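Local coordinates for protein NANS (YJHS), A 9-O-acetyl N-acetylneuraminic acid esterase (Escherichia coli O157:H7 EDL933, PDB 3PT5) that hydrolyses the 9-O-acetyl group of 9-O-acetyl-N-acetylneuraminic acid and is probably required for growth of the bacterium on this host-derived sialic acid, at residues P50-F58 with I118-C129; V104-L114 with R318-V327. One frame throughout, in Å; residues are numbered along the deposited sequence.

Interaction 1 (P50-F58 with I118-C129)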
loop_
_atom_site.group_PDB
_atom_site.type_symbol
_atom_site.label_atom_id
_atom_site.label_comp_id
_atom_site.label_asym_id
_atom_site.label_seq_id
_atom_site.Cartn_x
_atom_site.Cartn_y
_atom_site.Cartn_z
ATOM N N PRO A 50 10.317 -7.896 -14.632
ATOM C CA PRO A 50 10.178 -6.931 -15.720
ATOM C C PRO A 50 8.755 -6.555 -16.132
ATOM O O PRO A 50 8.562 -5.548 -16.812
ATOM C CB PRO A 50 10.885 -7.614 -16.900
ATOM C CG PRO A 50 11.771 -8.609 -16.307
ATOM C CD PRO A 50 11.137 -9.063 -15.019
ATOM N N ARG A 51 7.771 -7.377 -15.761
ATOM C CA ARG A 51 6.395 -7.100 -16.119
ATOM C C ARG A 51 5.635 -6.350 -15.021
ATOM O O ARG A 51 4.451 -6.038 -15.198
ATOM C CB ARG A 51 5.661 -8.383 -16.514
ATOM C CG ARG A 51 6.108 -8.941 -17.868
ATOM C CD ARG A 51 5.566 -10.355 -17.991
ATOM N NE ARG A 51 4.113 -10.378 -18.112
ATOM C CZ ARG A 51 3.357 -11.442 -17.825
ATOM N NH1 ARG A 51 3.933 -12.572 -17.394
ATOM N NH2 ARG A 51 2.034 -11.394 -17.967
ATOM N N ILE A 52 6.321 -6.031 -13.917
ATOM C CA ILE A 52 5.627 -5.472 -12.747
ATOM C C ILE A 52 6.219 -4.102 -12.458
ATOM O O ILE A 52 7.407 -4.002 -12.131
ATOM C CB ILE A 52 5.801 -6.366 -11.520
ATOM C CG1 ILE A 52 5.185 -7.740 -11.794
ATOM C CG2 ILE A 52 5.163 -5.710 -10.265
ATOM C CD1 ILE A 52 5.341 -8.718 -10.667
ATOM N N LYS A 53 5.389 -3.089 -12.617
ATOM C CA LYS A 53 5.807 -1.675 -12.653
ATOM C C LYS A 53 5.048 -0.848 -11.627
ATOM O O LYS A 53 4.096 -1.335 -10.995
ATOM C CB LYS A 53 5.578 -1.097 -14.057
ATOM C CG LYS A 53 6.242 -1.851 -15.161
ATOM C CD LYS A 53 7.757 -1.704 -15.117
ATOM C CE LYS A 53 8.371 -2.378 -16.350
ATOM N NZ LYS A 53 9.833 -2.569 -16.122
ATOM N N GLN A 54 5.525 0.375 -11.419
ATOM C CA GLN A 54 4.820 1.334 -10.578
ATOM C C GLN A 54 4.929 2.698 -11.205
ATOM O O GLN A 54 5.778 2.917 -12.064
ATOM C CB GLN A 54 5.377 1.339 -9.143
ATOM C CG GLN A 54 6.851 1.876 -9.041
ATOM C CD GLN A 54 7.387 1.852 -7.639
ATOM O OE1 GLN A 54 6.725 2.340 -6.711
ATOM N NE2 GLN A 54 8.603 1.291 -7.457
ATOM N N LEU A 55 4.068 3.610 -10.786
ATOM C CA LEU A 55 4.224 5.013 -11.153
ATOM C C LEU A 55 5.201 5.687 -10.213
ATOM O O LEU A 55 4.991 5.716 -9.007
ATOM C CB LEU A 55 2.887 5.752 -11.157
ATOM C CG LEU A 55 1.809 5.459 -12.208
ATOM C CD1 LEU A 55 0.744 6.531 -12.100
ATOM C CD2 LEU A 55 2.349 5.455 -13.621
ATOM N N ALA A 56 6.272 6.245 -10.782
ATOM C CA ALA A 56 7.330 6.885 -9.978
ATOM C C ALA A 56 6.883 8.144 -9.255
ATOM O O ALA A 56 5.927 8.796 -9.633
ATOM C CB ALA A 56 8.539 7.228 -10.855
ATOM N N ARG A 57 7.641 8.495 -8.215
ATOM C CA ARG A 57 7.404 9.698 -7.434
ATOM C C ARG A 57 8.724 10.392 -7.132
ATOM O O ARG A 57 8.815 11.618 -7.282
ATOM C CB ARG A 57 6.678 9.387 -6.118
ATOM C CG ARG A 57 6.278 10.650 -5.347
ATOM C CD ARG A 57 5.557 10.350 -4.023
ATOM N NE ARG A 57 4.394 9.479 -4.193
ATOM C CZ ARG A 57 3.168 9.922 -4.440
ATOM N NH1 ARG A 57 2.153 9.073 -4.578
ATOM N NH2 ARG A 57 2.941 11.228 -4.518
ATOM N N PHE A 58 9.720 9.620 -6.700
ATOM C CA PHE A 58 10.959 10.196 -6.161
ATOM C C PHE A 58 11.841 10.618 -7.329
ATOM O O PHE A 58 11.521 10.355 -8.491
ATOM C CB PHE A 58 11.689 9.183 -5.274
ATOM C CG PHE A 58 10.790 8.511 -4.231
ATOM C CD1 PHE A 58 9.773 9.221 -3.579
ATOM C CD2 PHE A 58 10.985 7.179 -3.898
ATOM C CE1 PHE A 58 8.961 8.586 -2.642
ATOM C CE2 PHE A 58 10.188 6.552 -2.956
ATOM C CZ PHE A 58 9.184 7.249 -2.337
ATOM N N ILE A 118 -2.867 -13.279 -15.496
ATOM C CA ILE A 118 -3.186 -12.294 -16.557
ATOM C C ILE A 118 -2.505 -12.672 -17.875
ATOM O O ILE A 118 -1.607 -13.515 -17.886
ATOM C CB ILE A 118 -2.778 -10.833 -16.146
ATOM C CG1 ILE A 118 -1.269 -10.669 -16.186
ATOM C CG2 ILE A 118 -3.350 -10.422 -14.774
ATOM C CD1 ILE A 118 -0.802 -9.268 -15.925
ATOM N N PRO A 119 -2.938 -12.064 -19.012
ATOM C CA PRO A 119 -2.372 -12.505 -20.289
ATOM C C PRO A 119 -0.875 -12.267 -20.449
ATOM O O PRO A 119 -0.374 -11.337 -19.900
ATOM C CB PRO A 119 -3.153 -11.687 -21.312
ATOM C CG PRO A 119 -4.466 -11.424 -20.641
ATOM C CD PRO A 119 -4.081 -11.153 -19.209
ATOM N N ASP A 120 -0.182 -13.101 -21.223
ATOM C CA ASP A 120 1.273 -12.923 -21.417
ATOM C C ASP A 120 1.716 -11.522 -21.868
ATOM O O ASP A 120 2.854 -11.138 -21.641
ATOM C CB ASP A 120 1.830 -13.928 -22.446
ATOM C CG ASP A 120 1.988 -15.327 -21.894
ATOM O OD1 ASP A 120 1.935 -15.533 -20.653
ATOM O OD2 ASP A 120 2.205 -16.241 -22.726
ATOM N N ASN A 121 0.843 -10.790 -22.551
ATOM C CA ASN A 121 1.192 -9.528 -23.157
ATOM C C ASN A 121 0.786 -8.344 -22.261
ATOM O O ASN A 121 0.876 -7.181 -22.648
ATOM C CB ASN A 121 0.575 -9.429 -24.556
ATOM C CG ASN A 121 -0.952 -9.321 -24.526
ATOM O OD1 ASN A 121 -1.625 -9.947 -23.704
ATOM N ND2 ASN A 121 -1.498 -8.525 -25.423
ATOM N N ALA A 122 0.366 -8.681 -21.043
ATOM C CA ALA A 122 0.000 -7.685 -20.039
ATOM C C ALA A 122 0.991 -7.661 -18.891
ATOM O O ALA A 122 1.638 -8.679 -18.573
ATOM C CB ALA A 122 -1.393 -7.983 -19.502
ATOM N N GLY A 123 1.123 -6.504 -18.255
ATOM C CA GLY A 123 1.879 -6.428 -17.017
ATOM C C GLY A 123 0.958 -5.917 -15.912
ATOM O O GLY A 123 -0.224 -5.751 -16.123
ATOM N N ILE A 124 1.535 -5.664 -14.745
ATOM C CA ILE A 124 0.806 -5.136 -13.610
ATOM C C ILE A 124 1.446 -3.779 -13.295
ATOM O O ILE A 124 2.679 -3.683 -13.264
ATOM C CB ILE A 124 0.936 -6.049 -12.336
ATOM C CG1 ILE A 124 0.365 -7.486 -12.535
ATOM C CG2 ILE A 124 0.306 -5.351 -11.134
ATOM C CD1 ILE A 124 -1.152 -7.582 -12.469
ATOM N N LEU A 125 0.605 -2.766 -13.076
ATOM C CA LEU A 125 1.047 -1.392 -12.804
ATOM C C LEU A 125 0.443 -0.967 -11.491
ATOM O O LEU A 125 -0.759 -0.775 -11.385
ATOM C CB LEU A 125 0.624 -0.403 -13.900
ATOM C CG LEU A 125 1.012 1.072 -13.692
ATOM C CD1 LEU A 125 2.513 1.241 -13.535
ATOM C CD2 LEU A 125 0.465 1.948 -14.822
ATOM N N ILE A 126 1.290 -0.843 -10.466
ATOM C CA ILE A 126 0.820 -0.399 -9.152
ATOM C C ILE A 126 0.908 1.133 -9.078
ATOM O O ILE A 126 1.865 1.724 -9.579
ATOM C CB ILE A 126 1.699 -1.037 -8.033
ATOM C CG1 ILE A 126 1.535 -2.573 -8.018
ATOM C CG2 ILE A 126 1.436 -0.428 -6.657
ATOM C CD1 ILE A 126 0.142 -3.122 -8.080
ATOM N N VAL A 127 -0.108 1.746 -8.475
ATOM C CA VAL A 127 -0.161 3.189 -8.260
ATOM C C VAL A 127 -0.050 3.460 -6.724
ATOM O O VAL A 127 -1.040 3.428 -6.021
ATOM C CB VAL A 127 -1.453 3.835 -8.875
ATOM C CG1 VAL A 127 -1.440 5.368 -8.723
ATOM C CG2 VAL A 127 -1.603 3.444 -10.355
ATOM N N PRO A 128 1.193 3.679 -6.226
ATOM C CA PRO A 128 1.385 3.807 -4.783
ATOM C C PRO A 128 1.076 5.224 -4.309
ATOM O O PRO A 128 1.733 6.192 -4.735
ATOM C CB PRO A 128 2.858 3.376 -4.573
ATOM C CG PRO A 128 3.509 3.577 -5.887
ATOM C CD PRO A 128 2.469 3.662 -6.963
ATOM N N CYS A 129 0.070 5.307 -3.432
ATOM C CA CYS A 129 -0.405 6.577 -2.866
ATOM C C CYS A 129 -0.601 6.527 -1.358
ATOM O O CYS A 129 -1.633 6.964 -0.878
ATOM C CB CYS A 129 -1.709 7.008 -3.554
ATOM S SG CYS A 129 -1.597 7.119 -5.345
HETATM O O HOH W 1 1.397 -13.975 -16.843
#
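A bend at chi3 (68°) in an otherwise stretched Arg51 side chain turns its guanidinium to Ala122, which NE and NH2 meet side-on. Residues 52-55 and 122-129 are neighbouring parallel strands in the main sheet of this SGNH hydrolase. Both Arg51 nitrogens donate to one atom: Ala122 O lies 3.0 Å from Arg51 NE and 2.8 Å from Arg51 NH2, close to the guanidinium plane. Asp120 O sits over one face of the group, and a water at its edge accepts from Arg51 NH2 and donates to Ile118 O. Beyond this grip the backbones pair in parallel register: Ile124 N donates to Arg51 O, Lys53 N to Ile124 O, Ile126 N to Lys53 O (2.9 Å, almost straight at 174°) and Leu55 N to Ile126 O. On the side of the sheet where Lys53 and Leu125 project, Leu125 CD1 lies 3.9 Å from Lys53 CB and against the Gln54 backbone, while Leu55 CD2 and Leu125 CD2 touch at 4.2 Å. Leu55 and Val127 lie side by side, pointing the same way. Ile52, Ile124 and Ile126 turn to the other side, against helix 107-114. Beyond strand 52-55, Arg57, whose NH2 is salt-bridged to Asp166, donates from NH1 in the carbonyl plane to Pro128 O, 2.9 Å away.

Interaction 2 (V104-L114 with R318-V327)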
loop_
_atom_site.group_PDB
_atom_site.type_symbol
_atom_site.label_atom_id
_atom_site.label_comp_id
_atom_site.label_asym_id
_atom_site.label_seq_id
_atom_site.Cartn_x
_atom_site.Cartn_y
_atom_site.Cartn_z
ATOM N N VAL A 104 10.060 -2.978 3.914
ATOM C CA VAL A 104 9.373 -3.842 2.952
ATOM C C VAL A 104 7.867 -3.600 2.984
ATOM O O VAL A 104 7.275 -3.580 4.061
ATOM C CB VAL A 104 9.650 -5.316 3.274
ATOM C CG1 VAL A 104 8.891 -6.261 2.356
ATOM C CG2 VAL A 104 11.169 -5.588 3.145
ATOM N N GLY A 105 7.272 -3.439 1.802
ATOM C CA GLY A 105 5.822 -3.296 1.619
ATOM C C GLY A 105 5.285 -4.422 0.754
ATOM O O GLY A 105 6.033 -4.958 -0.073
ATOM N N GLN A 106 3.990 -4.721 0.886
ATOM C CA GLN A 106 3.355 -5.842 0.194
ATOM C C GLN A 106 2.944 -5.589 -1.248
ATOM O O GLN A 106 2.466 -6.522 -1.883
ATOM C CB GLN A 106 2.099 -6.326 0.947
ATOM C CG GLN A 106 0.966 -5.272 1.068
ATOM C CD GLN A 106 1.053 -4.448 2.359
ATOM O OE1 GLN A 106 2.137 -4.314 2.939
ATOM N NE2 GLN A 106 -0.078 -3.902 2.812
ATOM N N ALA A 107 3.060 -4.358 -1.781
ATOM C CA ALA A 107 2.525 -4.100 -3.144
ATOM C C ALA A 107 3.206 -5.047 -4.153
ATOM O O ALA A 107 2.555 -5.615 -5.044
ATOM C CB ALA A 107 2.753 -2.657 -3.549
ATOM N N LEU A 108 4.524 -5.234 -3.993
ATOM C CA LEU A 108 5.267 -6.093 -4.916
ATOM C C LEU A 108 4.733 -7.533 -4.907
ATOM O O LEU A 108 4.620 -8.167 -5.954
ATOM C CB LEU A 108 6.764 -6.086 -4.587
ATOM C CG LEU A 108 7.649 -7.069 -5.370
ATOM C CD1 LEU A 108 7.578 -6.755 -6.883
ATOM C CD2 LEU A 108 9.092 -6.961 -4.882
ATOM N N HIS A 109 4.415 -8.030 -3.719
ATOM C CA HIS A 109 3.991 -9.415 -3.525
ATOM C C HIS A 109 2.581 -9.661 -3.986
ATOM O O HIS A 109 2.290 -10.730 -4.520
ATOM C CB HIS A 109 4.181 -9.765 -2.064
ATOM C CG HIS A 109 5.530 -9.381 -1.582
ATOM N ND1 HIS A 109 5.762 -8.206 -0.900
ATOM C CD2 HIS A 109 6.751 -9.932 -1.813
ATOM C CE1 HIS A 109 7.059 -8.087 -0.670
ATOM N NE2 HIS A 109 7.679 -9.119 -1.210
ATOM N N ILE A 110 1.737 -8.641 -3.835
ATOM C CA ILE A 110 0.390 -8.678 -4.457
ATOM C C ILE A 110 0.535 -8.803 -5.965
ATOM O O ILE A 110 0.016 -9.749 -6.565
ATOM C CB ILE A 110 -0.456 -7.473 -4.045
ATOM C CG1 ILE A 110 -0.727 -7.594 -2.548
ATOM C CG2 ILE A 110 -1.761 -7.430 -4.858
ATOM C CD1 ILE A 110 -1.291 -6.303 -1.903
ATOM N N ALA A 111 1.318 -7.903 -6.554
ATOM C CA ALA A 111 1.580 -7.914 -7.975
ATOM C C ALA A 111 2.161 -9.255 -8.461
ATOM O O ALA A 111 1.686 -9.793 -9.481
ATOM C CB ALA A 111 2.490 -6.745 -8.328
ATOM N N ARG A 112 3.167 -9.790 -7.768
ATOM C CA ARG A 112 3.787 -11.040 -8.196
ATOM C C ARG A 112 2.776 -12.172 -8.134
ATOM O O ARG A 112 2.737 -13.006 -9.026
ATOM C CB ARG A 112 5.040 -11.375 -7.374
ATOM C CG ARG A 112 5.611 -12.767 -7.693
ATOM C CD ARG A 112 6.825 -13.081 -6.824
ATOM N NE ARG A 112 8.051 -12.864 -7.587
ATOM C CZ ARG A 112 8.664 -11.695 -7.726
ATOM N NH1 ARG A 112 8.192 -10.608 -7.118
ATOM N NH2 ARG A 112 9.760 -11.625 -8.471
ATOM N N LYS A 113 1.919 -12.163 -7.113
ATOM C CA LYS A 113 0.945 -13.255 -6.969
ATOM C C LYS A 113 -0.227 -13.170 -7.958
ATOM O O LYS A 113 -0.858 -14.186 -8.254
ATOM C CB LYS A 113 0.473 -13.386 -5.515
ATOM C CG LYS A 113 1.589 -13.889 -4.599
ATOM C CD LYS A 113 1.201 -13.781 -3.107
ATOM C CE LYS A 113 2.397 -14.162 -2.206
ATOM N NZ LYS A 113 1.958 -14.142 -0.793
ATOM N N LEU A 114 -0.496 -11.969 -8.475
ATOM C CA LEU A 114 -1.516 -11.758 -9.528
ATOM C C LEU A 114 -1.012 -12.079 -10.951
ATOM O O LEU A 114 -1.788 -12.488 -11.820
ATOM C CB LEU A 114 -1.977 -10.314 -9.519
ATOM C CG LEU A 114 -2.837 -9.777 -8.383
ATOM C CD1 LEU A 114 -2.947 -8.240 -8.525
ATOM C CD2 LEU A 114 -4.247 -10.432 -8.432
ATOM N N ARG A 318 3.900 -9.455 5.156
ATOM C CA ARG A 318 3.538 -8.761 3.929
ATOM C C ARG A 318 3.801 -9.652 2.714
ATOM O O ARG A 318 2.952 -9.755 1.840
ATOM C CB ARG A 318 4.310 -7.454 3.852
ATOM C CG ARG A 318 3.788 -6.495 4.923
ATOM C CD ARG A 318 4.651 -5.255 4.989
ATOM N NE ARG A 318 4.480 -4.515 6.251
ATOM C CZ ARG A 318 3.559 -3.601 6.480
ATOM N NH1 ARG A 318 2.671 -3.315 5.532
ATOM N NH2 ARG A 318 3.519 -2.973 7.678
ATOM N N ARG A 319 4.936 -10.349 2.715
ATOM C CA ARG A 319 5.256 -11.370 1.688
ATOM C C ARG A 319 4.342 -12.566 1.678
ATOM O O ARG A 319 4.218 -13.258 0.654
ATOM C CB ARG A 319 6.666 -11.931 1.896
ATOM C CG ARG A 319 7.757 -10.974 1.606
ATOM C CD ARG A 319 9.079 -11.577 2.026
ATOM N NE ARG A 319 10.091 -10.532 2.067
ATOM C CZ ARG A 319 10.897 -10.309 3.087
ATOM N NH1 ARG A 319 10.837 -11.087 4.170
ATOM N NH2 ARG A 319 11.767 -9.318 3.004
ATOM N N GLY A 320 3.738 -12.851 2.825
ATOM C CA GLY A 320 2.910 -14.038 2.974
ATOM C C GLY A 320 1.418 -13.748 3.030
ATOM O O GLY A 320 0.794 -13.416 2.028
ATOM N N ILE A 321 0.845 -13.887 4.218
ATOM C CA ILE A 321 -0.606 -13.893 4.353
ATOM C C ILE A 321 -1.239 -12.589 3.886
ATOM O O ILE A 321 -2.338 -12.605 3.348
ATOM C CB ILE A 321 -1.031 -14.212 5.828
ATOM C CG1 ILE A 321 -2.554 -14.395 5.954
ATOM C CG2 ILE A 321 -0.553 -13.116 6.798
ATOM C CD1 ILE A 321 -3.149 -15.571 5.138
ATOM N N ILE A 322 -0.562 -11.450 4.081
ATOM C CA ILE A 322 -1.237 -10.176 3.711
ATOM C C ILE A 322 -1.438 -10.106 2.197
ATOM O O ILE A 322 -2.534 -9.837 1.699
ATOM C CB ILE A 322 -0.454 -8.944 4.209
ATOM C CG1 ILE A 322 -0.449 -8.923 5.740
ATOM C CG2 ILE A 322 -0.967 -7.639 3.558
ATOM C CD1 ILE A 322 0.478 -7.929 6.317
ATOM N N SER A 323 -0.382 -10.376 1.438
ATOM C CA SER A 323 -0.516 -10.369 -0.005
ATOM C C SER A 323 -1.348 -11.541 -0.494
ATOM O O SER A 323 -2.086 -11.370 -1.448
ATOM C CB SER A 323 0.848 -10.298 -0.692
ATOM O OG SER A 323 1.707 -11.263 -0.125
ATOM N N ASP A 324 -1.300 -12.686 0.205
ATOM C CA ASP A 324 -2.194 -13.810 -0.130
ATOM C C ASP A 324 -3.641 -13.375 -0.082
ATOM O O ASP A 324 -4.403 -13.666 -0.994
ATOM C CB ASP A 324 -2.023 -14.975 0.850
ATOM C CG ASP A 324 -0.770 -15.776 0.610
ATOM O OD1 ASP A 324 -0.142 -15.649 -0.455
ATOM O OD2 ASP A 324 -0.414 -16.576 1.527
ATOM N N ARG A 325 -4.019 -12.670 0.990
ATOM C CA ARG A 325 -5.447 -12.417 1.232
ATOM C C ARG A 325 -5.964 -11.355 0.262
ATOM O O ARG A 325 -7.107 -11.444 -0.229
ATOM C CB ARG A 325 -5.678 -12.034 2.698
ATOM C CG ARG A 325 -5.532 -13.191 3.654
ATOM C CD ARG A 325 -6.695 -14.210 3.474
ATOM N NE ARG A 325 -7.870 -13.849 4.278
ATOM C CZ ARG A 325 -9.112 -14.337 4.134
ATOM N NH1 ARG A 325 -9.423 -15.168 3.153
ATOM N NH2 ARG A 325 -10.068 -13.937 4.969
ATOM N N PHE A 326 -5.146 -10.347 -0.039
ATOM C CA PHE A 326 -5.559 -9.392 -1.081
ATOM C C PHE A 326 -5.743 -10.053 -2.421
ATOM O O PHE A 326 -6.732 -9.779 -3.089
ATOM C CB PHE A 326 -4.565 -8.235 -1.228
ATOM C CG PHE A 326 -4.814 -7.124 -0.246
ATOM C CD1 PHE A 326 -4.039 -7.008 0.907
ATOM C CD2 PHE A 326 -5.837 -6.207 -0.477
ATOM C CE1 PHE A 326 -4.298 -6.000 1.844
ATOM C CE2 PHE A 326 -6.093 -5.193 0.461
ATOM C CZ PHE A 326 -5.329 -5.110 1.620
ATOM N N VAL A 327 -4.776 -10.888 -2.822
ATOM C CA VAL A 327 -4.855 -11.543 -4.116
ATOM C C VAL A 327 -6.092 -12.462 -4.177
ATOM O O VAL A 327 -6.794 -12.476 -5.187
ATOM C CB VAL A 327 -3.537 -12.265 -4.487
ATOM C CG1 VAL A 327 -3.700 -13.138 -5.727
ATOM C CG2 VAL A 327 -2.417 -11.189 -4.671
#
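One face of the His109 imidazole is covered by the aliphatic part of Arg319: Arg319 CG stands 3.7 Å from the ring centroid and 25° off its normal, a CH-pi contact, and the guanidinium beyond is turned nearly perpendicular to the ring. The pair belongs to a helix-helix packing on one side of the central sheet of the SGNH hydrolase fold, where helix 107-114 and the 318-327 part of helix 315-335 cross at -57°, their axes approaching to 8.6 Å. Gln106 CA lies at the ring's edge; His109 NE2 is hydrogen-bonded to Asp46, which also forms a salt bridge with Arg319, so one carboxylate ties both residues together. The guanidinium of Arg318 has the Gln106 amide at its edge; the two planes are only 28° apart, and Arg318 NH1 donates in plane to a lone pair of Gln106 OE1 at 2.8 Å. Asn31 O accepts from both Arg318 NH1 and Gln106 NE2. These two pairs lie at one end of the contact. Farther along, Ile110 places CG1 on Ser323 CB and CD1 by Phe326 CB, and Val327 wedges its methyls between Ile110, Lys113 and Leu114. Phe326 reaches on to strand 182-189.

Lys113 is the knob that enters the hole formed by Gly320, Ser323, Asp324 and Val327. With its chain extended beyond CG, it carries NZ to three acceptors: Arg319 O, Ser323 OG and Asp324 OD1. Ser323 OG in turn donates to Arg318 O, in a part of the helix containing a wider pi-type turn, so the hydroxyl links the ammonium to that turn. The salt bridge is short, Lys113 NZ meeting Asp324 OD1 at 2.6 Å from above the carboxylate plane.

Helix 107-114 joins the two contacts: its Ala111 CB rests 3.5 Å from Ile52 CG2 and 3.8 Å from Ile124 CG2 of interaction 1, while another side packs on helix 315-335 in interaction 2. Both helices lie on the same side of the sheet, helix 107-114 against strands 52-55 and 122-130, helix 315-335 beside it and reaching strand 182-189. Both contacts are largely buried; exposure is limited to some margins, such as the Pro119-Asp120 turn of interaction 1 and Lys113 and Asp324 of interaction 2. Main-chain bonding between strands, with arginines at either end binding carbonyl oxygens, holds interaction 1; side chains do the work in interaction 2.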